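Long-range contact in extracellular subtilisin-like serine proteinase (Vibrio sp. PA-44, PDB 1S2N), which is a secreted calcium-binding member of the subtilisin family that probably cleaves proteins as a serine endopeptidase: residues A227-L232 against K267-L272. Sequence-based numbering, arbitrary orientation.
Sequences AGVAAL and KLLYSL
The carbonyl oxygen of Tyr270 accepts a hydrogen bond from Tyr233 OH, one residue past 227-232, and Val229 CG2 lies beside that same oxygen at 4.1 Å. No hydrogen bond links the two segments themselves; they meet through apolar groups. Val229 and Leu269 reach past each other in opposite directions, so that branch lies alongside branch. Leu269 CD2 sits 3.5 Å from both Val229 CG1 and Val229 CG2, while Leu269 CD1 approaches Val229 CG1 to 3.3 Å, so short for two methyls that the detail of this fit is doubtful. As modelled, Val229 CG1 almost eclipses the backbone N (chi1 -17°), a rotamer as doubtful as the short contact. Leu249 of helix 242-252 also touches Val229, and Ile11 of helix 6-11 touches Leu269. Helix 219-236 is the central helix of the subtilisin fold and carries Ser220, the predicted charge-relay serine, in its first turn; 267-272 runs from a short antiparallel strand toward the first calcium site. Ser271 CB lies 4.1 Å from Val229 CG1 and likewise 4.1 Å from Leu232 CD2, which also nears Ser271 O at 4.0 Å. With chi1 at 75°, Ser271 OG stands between its own N and carbonyl carbon and makes a weak hydrogen bond to Ile11 O. Next to Ile11 comes Asp12, a calcium ligand whose side chain lies close to that of Ser271.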
loop_
_atom_site.group_PDB
_atom_site.type_symbol
_atom_site.label_atom_id
_atom_site.label_comp_id
_atom_site.label_asym_id
_atom_site.label_seq_id
_atom_site.Cartn_x
_atom_site.Cartn_y
_atom_site.Cartn_z
ATOM N N ALA A 227 2.233 -1.389 -2.437
ATOM C CA ALA A 227 2.916 -2.289 -1.503
ATOM C C ALA A 227 2.889 -3.713 -2.048
ATOM O O ALA A 227 3.851 -4.451 -1.919
ATOM C CB ALA A 227 2.260 -2.242 -0.130
ATOM N N GLY A 228 1.779 -4.076 -2.676
ATOM C CA GLY A 228 1.617 -5.378 -3.279
ATOM C C GLY A 228 2.590 -5.596 -4.412
ATOM O O GLY A 228 3.172 -6.674 -4.506
ATOM N N VAL A 229 2.799 -4.587 -5.257
ATOM C CA VAL A 229 3.754 -4.748 -6.354
ATOM C C VAL A 229 5.187 -4.610 -5.849
ATOM O O VAL A 229 6.099 -5.149 -6.459
ATOM C CB VAL A 229 3.475 -3.871 -7.630
ATOM C CG1 VAL A 229 2.061 -3.335 -7.654
ATOM C CG2 VAL A 229 4.488 -2.740 -7.807
ATOM N N ALA A 230 5.384 -3.917 -4.730
ATOM C CA ALA A 230 6.676 -3.949 -4.054
ATOM C C ALA A 230 7.025 -5.400 -3.714
ATOM O O ALA A 230 8.155 -5.824 -3.906
ATOM C CB ALA A 230 6.669 -3.080 -2.799
ATOM N N ALA A 231 6.045 -6.167 -3.244
ATOM C CA ALA A 231 6.257 -7.584 -2.906
ATOM C C ALA A 231 6.487 -8.450 -4.141
ATOM O O ALA A 231 7.210 -9.440 -4.078
ATOM C CB ALA A 231 5.079 -8.127 -2.093
ATOM N N LEU A 232 5.856 -8.081 -5.255
ATOM C CA LEU A 232 6.110 -8.718 -6.549
ATOM C C LEU A 232 7.548 -8.458 -6.966
ATOM O O LEU A 232 8.248 -9.355 -7.432
ATOM C CB LEU A 232 5.175 -8.156 -7.625
ATOM C CG LEU A 232 3.820 -8.813 -7.892
ATOM C CD1 LEU A 232 3.277 -9.585 -6.698
ATOM C CD2 LEU A 232 2.815 -7.765 -8.339
ATOM N N LYS A 267 2.547 9.312 -13.052
ATOM C CA LYS A 267 2.981 7.933 -13.043
ATOM C C LYS A 267 1.894 7.080 -12.405
ATOM O O LYS A 267 1.343 7.435 -11.369
ATOM C CB LYS A 267 4.290 7.812 -12.269
ATOM C CG LYS A 267 5.393 8.677 -12.849
ATOM C CD LYS A 267 6.787 8.086 -12.670
ATOM C CE LYS A 267 7.775 8.644 -13.710
ATOM N NZ LYS A 267 8.423 7.554 -14.503
ATOM N N LEU A 268 1.581 5.957 -13.043
ATOM C CA LEU A 268 0.551 5.054 -12.555
ATOM C C LEU A 268 1.181 3.705 -12.260
ATOM O O LEU A 268 1.993 3.214 -13.031
ATOM C CB LEU A 268 -0.560 4.929 -13.594
ATOM C CG LEU A 268 -1.768 4.044 -13.273
ATOM C CD1 LEU A 268 -2.539 4.537 -12.047
ATOM C CD2 LEU A 268 -2.677 3.978 -14.487
ATOM N N LEU A 269 0.804 3.113 -11.132
ATOM C CA LEU A 269 1.315 1.805 -10.709
ATOM C C LEU A 269 1.241 0.800 -11.857
ATOM O O LEU A 269 0.200 0.670 -12.499
ATOM C CB LEU A 269 0.487 1.283 -9.539
ATOM C CG LEU A 269 1.124 0.482 -8.406
ATOM C CD1 LEU A 269 0.185 -0.653 -8.031
ATOM C CD2 LEU A 269 2.518 -0.048 -8.701
ATOM N N TYR A 270 2.360 0.131 -12.121
ATOM C CA TYR A 270 2.436 -0.951 -13.100
ATOM C C TYR A 270 3.156 -2.121 -12.443
ATOM O O TYR A 270 4.216 -1.948 -11.848
ATOM C CB TYR A 270 3.182 -0.496 -14.361
ATOM C CG TYR A 270 3.172 -1.496 -15.502
ATOM C CD1 TYR A 270 1.997 -1.794 -16.183
ATOM C CD2 TYR A 270 4.343 -2.130 -15.908
ATOM C CE1 TYR A 270 1.982 -2.706 -17.233
ATOM C CE2 TYR A 270 4.343 -3.043 -16.956
ATOM C CZ TYR A 270 3.162 -3.330 -17.614
ATOM O OH TYR A 270 3.164 -4.236 -18.650
ATOM N N SER A 271 2.589 -3.314 -12.581
ATOM C CA SER A 271 2.957 -4.451 -11.750
ATOM C C SER A 271 3.917 -5.439 -12.419
ATOM O O SER A 271 4.430 -6.336 -11.761
ATOM C CB SER A 271 1.685 -5.185 -11.313
ATOM O OG SER A 271 1.147 -5.947 -12.383
ATOM N N LEU A 272 4.160 -5.273 -13.717
ATOM C CA LEU A 272 4.945 -6.231 -14.492
ATOM C C LEU A 272 6.308 -5.646 -14.817
ATOM O O LEU A 272 6.507 -4.437 -14.713
ATOM C CB LEU A 272 4.202 -6.611 -15.775
ATOM C CG LEU A 272 3.011 -7.554 -15.572
ATOM C CD1 LEU A 272 1.790 -6.798 -15.176
ATOM C CD2 LEU A 272 2.716 -8.347 -16.826
#